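Local atomic coordinates of polysaccharide Lyase Family 6 (Bacteroides cellulosilyticus, PDB entry 6QPS), a protein that probably degrades alginate as a calcium-binding polysaccharide lyase of family 6, specific for its mannuronic acid blocks. Residues G146-R160 and F171-W184. Numbering follows the deposited sequence.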
ATOM      1  N   GLY A 146      17.585 -15.487   4.359  1.00 32.87           N
ATOM      2  CA  GLY A 146      18.583 -14.469   4.106  1.00 32.91           C
ATOM      3  C   GLY A 146      17.987 -13.115   3.755  1.00 32.17           C
ATOM      4  O   GLY A 146      16.817 -12.999   3.413  1.00 32.89           O
ATOM      5  N   GLU A 147      18.826 -12.083   3.834  1.00 29.38           N
ATOM      6  CA  GLU A 147      18.402 -10.716   3.563  1.00 29.06           C
ATOM      7  C   GLU A 147      18.659 -10.277   2.122  1.00 27.81           C
ATOM      8  O   GLU A 147      18.363  -9.127   1.783  1.00 29.17           O
ATOM      9  CB  GLU A 147      19.112  -9.754   4.528  1.00 28.11           C
ATOM     10  CG  GLU A 147      18.805 -10.010   5.998  1.00 29.79           C
ATOM     11  CD  GLU A 147      19.296  -8.897   6.914  1.00 35.86           C
ATOM     12  OE1 GLU A 147      20.012  -7.988   6.437  1.00 36.40           O
ATOM     13  OE2 GLU A 147      18.956  -8.931   8.117  1.00 33.13           O
ATOM     14  N   ARG A 148      19.205 -11.145   1.276  1.00 29.94           N
ATOM     15  CA  ARG A 148      19.492 -10.815  -0.113  1.00 29.84           C
ATOM     16  C   ARG A 148      18.480 -11.477  -1.036  1.00 24.29           C
ATOM     17  O   ARG A 148      17.825 -12.455  -0.655  1.00 22.91           O
ATOM     18  CB  ARG A 148      20.894 -11.305  -0.498  1.00 37.47           C
ATOM     19  CG  ARG A 148      22.029 -10.587   0.225  1.00 42.59           C
ATOM     20  CD  ARG A 148      23.390 -10.928  -0.392  1.00 52.42           C
ATOM     21  NE  ARG A 148      24.091 -11.953   0.376  1.00 59.08           N
ATOM     22  CZ  ARG A 148      25.404 -12.167   0.327  1.00 64.72           C
ATOM     23  NH1 ARG A 148      26.180 -11.426  -0.459  1.00 62.30           N
ATOM     24  NH2 ARG A 148      25.943 -13.126   1.069  1.00 69.44           N
ATOM     25  N   PRO A 149      18.327 -10.981  -2.266  1.00 25.39           N
ATOM     26  CA  PRO A 149      17.374 -11.603  -3.193  1.00 26.48           C
ATOM     27  C   PRO A 149      17.614 -13.104  -3.316  1.00 28.21           C
ATOM     28  O   PRO A 149      18.756 -13.573  -3.313  1.00 28.09           O
ATOM     29  CB  PRO A 149      17.629 -10.872  -4.515  1.00 32.84           C
ATOM     30  CG  PRO A 149      18.123  -9.511  -4.093  1.00 33.27           C
ATOM     31  CD  PRO A 149      18.932  -9.752  -2.830  1.00 31.64           C
ATOM     32  N   ASN A 150      16.511 -13.855  -3.369  1.00 33.08           N
ATOM     33  CA  ASN A 150      16.496 -15.301  -3.581  1.00 37.89           C
ATOM     34  C   ASN A 150      16.969 -16.103  -2.374  1.00 37.35           C
ATOM     35  O   ASN A 150      17.182 -17.318  -2.491  1.00 43.82           O
ATOM     36  CB  ASN A 150      17.313 -15.707  -4.814  1.00 42.56           C
ATOM     37  CG  ASN A 150      16.708 -15.199  -6.106  1.00 47.30           C
ATOM     38  OD1 ASN A 150      17.311 -14.389  -6.817  1.00 51.66           O
ATOM     39  ND2 ASN A 150      15.511 -15.675  -6.422  1.00 49.60           N
ATOM     40  N   GLU A 151      17.144 -15.470  -1.220  1.00 29.80           N
ATOM     41  CA  GLU A 151      17.600 -16.150  -0.017  1.00 27.26           C
ATOM     42  C   GLU A 151      16.477 -16.465   0.961  1.00 31.93           C
ATOM     43  O   GLU A 151      16.750 -16.815   2.114  1.00 37.94           O
ATOM     44  CB  GLU A 151      18.659 -15.311   0.683  1.00 26.93           C
ATOM     45  CG  GLU A 151      19.995 -15.326  -0.025  1.00 29.32           C
ATOM     46  CD  GLU A 151      21.044 -14.546   0.717  1.00 38.07           C
ATOM     47  OE1 GLU A 151      20.671 -13.825   1.660  1.00 36.50           O
ATOM     48  OE2 GLU A 151      22.236 -14.635   0.352  1.00 42.88           O
ATOM     49  N   GLY A 152      15.234 -16.348   0.543  1.00 26.32           N
ATOM     50  CA  GLY A 152      14.110 -16.663   1.406  1.00 22.81           C
ATOM     51  C   GLY A 152      13.007 -15.639   1.271  1.00 20.79           C
ATOM     52  O   GLY A 152      13.247 -14.463   1.009  1.00 22.66           O
ATOM     53  N   ASP A 153      11.776 -16.096   1.456  1.00 19.82           N
ATOM     54  CA  ASP A 153      10.591 -15.281   1.234  1.00 19.87           C
ATOM     55  C   ASP A 153       9.589 -15.568   2.334  1.00 14.31           C
ATOM     56  O   ASP A 153       9.272 -16.732   2.605  1.00 15.75           O
ATOM     57  CB  ASP A 153       9.975 -15.681  -0.110  1.00 30.38           C
ATOM     58  CG  ASP A 153       9.399 -14.522  -0.870  1.00 40.35           C
ATOM     59  OD1 ASP A 153       9.497 -13.372  -0.399  1.00 45.99           O
ATOM     60  OD2 ASP A 153       8.844 -14.773  -1.961  1.00 45.25           O
ATOM     61  N   GLU A 154       9.078 -14.516   2.957  1.00 12.76           N
ATOM     62  CA  GLU A 154       8.000 -14.686   3.925  1.00 11.75           C
ATOM     63  C   GLU A 154       7.130 -13.435   3.928  1.00 11.14           C
ATOM     64  O   GLU A 154       7.639 -12.320   3.777  1.00 10.52           O
ATOM     65  CB  GLU A 154       8.489 -15.017   5.353  1.00 13.12           C
ATOM     66  CG  GLU A 154       9.389 -13.968   5.989  1.00 11.97           C
ATOM     67  CD  GLU A 154      10.079 -14.433   7.274  1.00 14.28           C
ATOM     68  OE1 GLU A 154       9.845 -15.580   7.740  1.00 15.52           O
ATOM     69  OE2 GLU A 154      10.862 -13.631   7.821  1.00 13.80           O
ATOM     70  N   TYR A 155       5.816 -13.626   4.044  1.00 10.59           N
ATOM     71  CA  TYR A 155       4.865 -12.524   4.020  1.00 10.41           C
ATOM     72  C   TYR A 155       4.315 -12.330   5.425  1.00  9.60           C
ATOM     73  O   TYR A 155       3.921 -13.302   6.079  1.00 10.89           O
ATOM     74  CB  TYR A 155       3.692 -12.826   3.068  1.00 10.83           C
ATOM     75  CG  TYR A 155       3.967 -12.825   1.575  1.00 10.25           C
ATOM     76  CD1 TYR A 155       5.250 -12.861   1.051  1.00 11.83           C
ATOM     77  CD2 TYR A 155       2.901 -12.786   0.683  1.00 10.71           C
ATOM     78  CE1 TYR A 155       5.468 -12.846  -0.328  1.00 11.69           C
ATOM     79  CE2 TYR A 155       3.101 -12.781  -0.664  1.00 10.95           C
ATOM     80  CZ  TYR A 155       4.375 -12.833  -1.192  1.00 11.55           C
ATOM     81  OH  TYR A 155       4.572 -12.857  -2.557  1.00 11.92           O
ATOM     82  N   TRP A 156       4.202 -11.082   5.887  1.00  8.98           N
ATOM     83  CA  TRP A 156       3.778 -10.852   7.270  1.00  9.62           C
ATOM     84  C   TRP A 156       2.276 -11.086   7.467  1.00  8.25           C
ATOM     85  O   TRP A 156       1.873 -11.882   8.322  1.00  9.45           O
ATOM     86  CB  TRP A 156       4.220  -9.467   7.754  1.00  9.90           C
ATOM     87  CG  TRP A 156       5.684  -9.449   8.187  1.00  9.01           C
ATOM     88  CD1 TRP A 156       6.559 -10.511   8.191  1.00 10.37           C
ATOM     89  CD2 TRP A 156       6.424  -8.321   8.670  1.00  8.80           C
ATOM     90  NE1 TRP A 156       7.795 -10.097   8.620  1.00 11.24           N
ATOM     91  CE2 TRP A 156       7.724  -8.768   8.954  1.00 10.42           C
ATOM     92  CE3 TRP A 156       6.112  -6.977   8.887  1.00 11.47           C
ATOM     93  CZ2 TRP A 156       8.708  -7.917   9.445  1.00 13.06           C
ATOM     94  CZ3 TRP A 156       7.088  -6.142   9.414  1.00 11.01           C
ATOM     95  CH2 TRP A 156       8.360  -6.611   9.678  1.00 11.59           C
ATOM     96  N   VAL A 157       1.443 -10.406   6.681  1.00  9.82           N
ATOM     97  CA  VAL A 157      -0.015 -10.473   6.799  1.00  8.61           C
ATOM     98  C   VAL A 157      -0.629 -10.774   5.432  1.00  8.36           C
ATOM     99  O   VAL A 157      -0.345 -10.085   4.446  1.00  8.76           O
ATOM    100  CB  VAL A 157      -0.596  -9.163   7.365  1.00  9.51           C
ATOM    101  CG1 VAL A 157      -2.111  -9.268   7.518  1.00 12.08           C
ATOM    102  CG2 VAL A 157       0.054  -8.803   8.676  1.00 11.29           C
ATOM    103  N   GLY A 158      -1.449 -11.826   5.377  1.00  9.22           N
ATOM    104  CA  GLY A 158      -2.196 -12.160   4.181  1.00 10.96           C
ATOM    105  C   GLY A 158      -3.692 -11.986   4.383  1.00  8.54           C
ATOM    106  O   GLY A 158      -4.316 -12.711   5.170  1.00  9.28           O
ATOM    107  N   LEU A 159      -4.275 -11.011   3.698  1.00  9.10           N
ATOM    108  CA  LEU A 159      -5.718 -10.851   3.723  1.00  8.04           C
ATOM    109  C   LEU A 159      -6.384 -11.799   2.726  1.00  8.71           C
ATOM    110  O   LEU A 159      -5.922 -11.964   1.584  1.00  9.44           O
ATOM    111  CB  LEU A 159      -6.060  -9.396   3.407  1.00  8.71           C
ATOM    112  CG  LEU A 159      -5.967  -8.378   4.545  1.00 10.06           C
ATOM    113  CD1 LEU A 159      -6.086  -6.937   4.058  1.00  9.75           C
ATOM    114  CD2 LEU A 159      -7.097  -8.648   5.575  1.00 13.51           C
ATOM    115  N   ARG A 160      -7.459 -12.447   3.192  1.00  9.89           N
ATOM    116  CA  ARG A 160      -8.311 -13.357   2.431  1.00 10.53           C
ATOM    117  C   ARG A 160      -9.750 -13.027   2.813  1.00  8.61           C
ATOM    118  O   ARG A 160      -9.992 -12.274   3.754  1.00  9.11           O
ATOM    119  CB  ARG A 160      -8.046 -14.824   2.818  1.00  9.78           C
ATOM    120  CG  ARG A 160      -6.552 -15.207   2.937  1.00 10.03           C
ATOM    121  CD  ARG A 160      -6.060 -16.016   1.808  1.00 10.68           C
ATOM    122  NE  ARG A 160      -4.709 -16.504   2.077  1.00 11.54           N
ATOM    123  CZ  ARG A 160      -3.955 -17.159   1.205  1.00 11.43           C
ATOM    124  NH1 ARG A 160      -4.390 -17.405  -0.024  1.00 13.86           N
ATOM    125  NH2 ARG A 160      -2.735 -17.554   1.581  1.00 12.83           N
ATOM    126  N   PHE A 171       4.001  -1.369  11.309  1.00  8.86           N
ATOM    127  CA  PHE A 171       4.732  -2.467  10.686  1.00  8.71           C
ATOM    128  C   PHE A 171       6.068  -1.923  10.212  1.00 10.10           C
ATOM    129  O   PHE A 171       6.093  -1.031   9.358  1.00 10.78           O
ATOM    130  CB  PHE A 171       3.991  -3.013   9.462  1.00 11.99           C
ATOM    131  CG  PHE A 171       2.551  -3.415   9.701  1.00 11.85           C
ATOM    132  CD1 PHE A 171       1.510  -2.594   9.308  1.00 16.39           C
ATOM    133  CD2 PHE A 171       2.242  -4.633  10.264  1.00 20.20           C
ATOM    134  CE1 PHE A 171       0.193  -2.991   9.479  1.00 15.18           C
ATOM    135  CE2 PHE A 171       0.908  -5.019  10.453  1.00 19.01           C
ATOM    136  CZ  PHE A 171      -0.104  -4.197  10.036  1.00 13.65           C
ATOM    137  N   ALA A 172       7.178  -2.448  10.738  1.00  9.96           N
ATOM    138  CA  ALA A 172       8.470  -1.886  10.364  1.00 10.90           C
ATOM    139  C   ALA A 172       9.604  -2.899  10.440  1.00 10.13           C
ATOM    140  O   ALA A 172       9.534  -3.914  11.137  1.00 10.21           O
ATOM    141  CB  ALA A 172       8.836  -0.679  11.243  1.00 12.23           C
ATOM    142  N   ASN A 173      10.677  -2.578   9.718  1.00 10.33           N
ATOM    143  CA  ASN A 173      11.958  -3.292   9.786  1.00 11.49           C
ATOM    144  C   ASN A 173      11.877  -4.731   9.288  1.00 12.36           C
ATOM    145  O   ASN A 173      12.494  -5.637   9.856  1.00 12.67           O
ATOM    146  CB  ASN A 173      12.560  -3.186  11.181  1.00 12.45           C
ATOM    147  CG  ASN A 173      12.742  -1.731  11.592  1.00 13.09           C
ATOM    148  OD1 ASN A 173      13.421  -0.987  10.904  1.00 15.64           O
ATOM    149  ND2 ASN A 173      12.067  -1.306  12.644  1.00 13.37           N
ATOM    150  N   LYS A 174      11.143  -4.923   8.192  1.00 10.40           N
ATOM    151  CA  LYS A 174      11.214  -6.176   7.453  1.00 10.53           C
ATOM    152  C   LYS A 174      12.526  -6.207   6.663  1.00 12.52           C
ATOM    153  O   LYS A 174      12.849  -5.248   5.953  1.00 11.52           O
ATOM    154  CB  LYS A 174       9.997  -6.342   6.539  1.00 10.69           C
ATOM    155  CG  LYS A 174       9.874  -7.798   6.045  1.00  9.97           C
ATOM    156  CD  LYS A 174       8.604  -8.011   5.204  1.00 11.70           C
ATOM    157  CE  LYS A 174       8.211  -9.472   5.015  1.00 10.10           C
ATOM    158  NZ  LYS A 174       9.408 -10.321   4.705  1.00 12.74           N
ATOM    159  N   ARG A 175      13.304  -7.289   6.831  1.00 11.51           N
ATOM    160  CA  ARG A 175      14.647  -7.412   6.274  1.00 12.54           C
ATOM    161  C   ARG A 175      14.809  -8.603   5.344  1.00 17.25           C
ATOM    162  O   ARG A 175      15.864  -8.732   4.709  1.00 22.25           O
ATOM    163  CB  ARG A 175      15.694  -7.487   7.401  1.00 13.95           C
ATOM    164  CG  ARG A 175      15.632  -6.296   8.376  1.00 13.84           C
ATOM    165  CD  ARG A 175      16.649  -6.403   9.538  1.00 14.57           C
ATOM    166  NE  ARG A 175      16.421  -5.366  10.545  1.00 18.30           N
ATOM    167  CZ  ARG A 175      16.885  -4.119  10.458  1.00 20.82           C
ATOM    168  NH1 ARG A 175      17.618  -3.745   9.415  1.00 24.06           N
ATOM    169  NH2 ARG A 175      16.633  -3.250  11.424  1.00 19.99           N
ATOM    170  N   VAL A 176      13.817  -9.480   5.265  1.00 14.18           N
ATOM    171  CA  VAL A 176      13.790 -10.612   4.348  1.00 11.93           C
ATOM    172  C   VAL A 176      12.805 -10.286   3.244  1.00 11.77           C
ATOM    173  O   VAL A 176      11.852  -9.529   3.443  1.00 11.62           O
ATOM    174  CB  VAL A 176      13.372 -11.874   5.136  1.00 13.00           C
ATOM    175  CG1 VAL A 176      13.120 -13.059   4.219  1.00 14.90           C
ATOM    176  CG2 VAL A 176      14.441 -12.216   6.202  1.00 16.43           C
ATOM    177  N   GLY A 177      13.041 -10.862   2.071  1.00 11.81           N
ATOM    178  CA  GLY A 177      12.121 -10.709   0.966  1.00 13.45           C
ATOM    179  C   GLY A 177      10.693 -11.082   1.324  1.00 11.55           C
ATOM    180  O   GLY A 177      10.463 -11.927   2.205  1.00 11.42           O
ATOM    181  N   GLY A 178       9.738 -10.475   0.620  1.00 11.44           N
ATOM    182  CA  GLY A 178       8.328 -10.754   0.817  1.00 10.95           C
ATOM    183  C   GLY A 178       7.519  -9.553   1.240  1.00 10.68           C
ATOM    184  O   GLY A 178       8.060  -8.546   1.697  1.00 12.22           O
ATOM    185  N   LEU A 179       6.204  -9.668   1.099  1.00 11.06           N
ATOM    186  CA  LEU A 179       5.284  -8.578   1.377  1.00  9.44           C
ATOM    187  C   LEU A 179       5.108  -8.322   2.875  1.00  9.76           C
ATOM    188  O   LEU A 179       5.080  -9.248   3.684  1.00 10.63           O
ATOM    189  CB  LEU A 179       3.919  -8.942   0.786  1.00  9.99           C
ATOM    190  CG  LEU A 179       3.600  -8.378  -0.603  1.00 10.25           C
ATOM    191  CD1 LEU A 179       3.381  -6.849  -0.502  1.00 10.58           C
ATOM    192  CD2 LEU A 179       4.626  -8.766  -1.650  1.00 11.82           C
ATOM    193  N   VAL A 180       4.927  -7.042   3.231  1.00  9.82           N
ATOM    194  CA  VAL A 180       4.351  -6.721   4.536  1.00 10.05           C
ATOM    195  C   VAL A 180       2.878  -7.144   4.564  1.00  8.44           C
ATOM    196  O   VAL A 180       2.431  -7.850   5.480  1.00  9.08           O
ATOM    197  CB  VAL A 180       4.546  -5.230   4.894  1.00  9.16           C
ATOM    198  CG1 VAL A 180       3.755  -4.859   6.138  1.00  9.57           C
ATOM    199  CG2 VAL A 180       6.029  -4.918   5.081  1.00 10.66           C
ATOM    200  N   LEU A 181       2.119  -6.753   3.542  1.00  9.27           N
ATOM    201  CA  LEU A 181       0.675  -6.977   3.500  1.00  8.04           C
ATOM    202  C   LEU A 181       0.250  -7.347   2.083  1.00  9.03           C
ATOM    203  O   LEU A 181       0.262  -6.504   1.175  1.00  9.06           O
ATOM    204  CB  LEU A 181      -0.061  -5.744   4.014  1.00  8.63           C
ATOM    205  CG  LEU A 181      -1.579  -5.733   4.032  1.00 11.68           C
ATOM    206  CD1 LEU A 181      -2.117  -6.892   4.769  1.00 14.24           C
ATOM    207  CD2 LEU A 181      -2.089  -4.432   4.679  1.00 15.02           C
ATOM    208  N   GLN A 182      -0.146  -8.607   1.908  1.00  9.41           N
ATOM    209  CA  GLN A 182      -0.685  -9.098   0.646  1.00  8.74           C
ATOM    210  C   GLN A 182      -2.196  -9.263   0.739  1.00  8.09           C
ATOM    211  O   GLN A 182      -2.706  -9.892   1.679  1.00  9.13           O
ATOM    212  CB  GLN A 182      -0.082 -10.462   0.325  1.00  9.94           C
ATOM    213  CG  GLN A 182      -0.695 -11.181  -0.878  1.00  8.19           C
ATOM    214  CD  GLN A 182      -0.257 -10.574  -2.201  1.00  9.10           C
ATOM    215  OE1 GLN A 182       0.929 -10.404  -2.459  1.00 10.99           O
ATOM    216  NE2 GLN A 182      -1.227 -10.262  -3.062  1.00  9.94           N
ATOM    217  N   VAL A 183      -2.906  -8.733  -0.251  1.00  8.37           N
ATOM    218  CA  VAL A 183      -4.328  -9.016  -0.445  1.00  9.50           C
ATOM    219  C   VAL A 183      -4.414 -10.159  -1.459  1.00  8.10           C
ATOM    220  O   VAL A 183      -4.137  -9.967  -2.652  1.00  8.32           O
ATOM    221  CB  VAL A 183      -5.096  -7.763  -0.894  1.00  8.18           C
ATOM    222  CG1 VAL A 183      -6.582  -8.102  -1.020  1.00  9.68           C
ATOM    223  CG2 VAL A 183      -4.884  -6.612   0.094  1.00  9.69           C
ATOM    224  N   TRP A 184      -4.798 -11.343  -0.987  1.00  8.95           N
ATOM    225  CA  TRP A 184      -4.898 -12.520  -1.833  1.00  9.28           C
ATOM    226  C   TRP A 184      -6.277 -12.613  -2.453  1.00  9.81           C
ATOM    227  O   TRP A 184      -7.282 -12.553  -1.740  1.00  8.98           O
ATOM    228  CB  TRP A 184      -4.724 -13.773  -0.990  1.00  9.47           C
ATOM    229  CG  TRP A 184      -3.344 -13.990  -0.422  1.00  8.58           C
ATOM    230  CD1 TRP A 184      -2.888 -13.576   0.792  1.00  9.64           C
ATOM    231  CD2 TRP A 184      -2.264 -14.718  -1.031  1.00  8.88           C
ATOM    232  NE1 TRP A 184      -1.583 -13.990   0.981  1.00  9.38           N
ATOM    233  CE2 TRP A 184      -1.183 -14.702  -0.117  1.00  9.43           C
ATOM    234  CE3 TRP A 184      -2.103 -15.384  -2.251  1.00 11.17           C
ATOM    235  CZ2 TRP A 184       0.037 -15.310  -0.396  1.00 12.44           C
ATOM    236  CZ3 TRP A 184      -0.895 -16.000  -2.513  1.00 14.49           C
ATOM    237  CH2 TRP A 184       0.165 -15.938  -1.598  1.00 13.46           C
TER
HETATM  238  O   HOH W   1      15.231 -12.608   1.251  1.00 16.18           O
HETATM  239  O   HOH W   2      17.139  -6.565   3.520  1.00 29.23           O
HETATM  240  O   HOH W   3      10.578 -11.015   7.161  1.00 11.68           O
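Lys-174 CG points away from the backbone N (chi1 -165°), and the chain runs extended across one face of the Trp-156 indole until it bends at chi4. The bend (-43°) turns NZ to the backbone O of Glu-154, 2.8 Å away. CE makes a CH-pi contact 3.8 Å from the centroid of the Trp-156 five-membered ring. NZ also bonds Val-176 O and a water shared with Glu-154 OE2, so several acceptors hold the buried ammonium. Glu-154 OE1 is in a salt bridge with Lys-145. At the edge of the indole, CH2 lies 3.3 Å from Ala-172 O, and NE1 bonds Cys-140 O. With an alanine in place of Trp-156, a gap is likely to open along the Lys-174 chain, and Cys-140 O would probably lose its indole donor. Leu-179 CB sits over the centre of the Tyr-155 ring, whose OH bonds Arg-216. Further along, the Arg-160 guanidinium lies flat on Trp-184, planes 7° apart, with CZ 3.6 Å from the five-membered ring centroid. Arg-160 NE forms a salt bridge with Asp-118. Between these side chains, strands 157-159 and 181-183 run parallel; Gln-182 N bonds Val-157 O at 2.9 Å. Residues one coil apart thus stack in register, as in the right-handed parallel beta-helix of the chondroitinase B family.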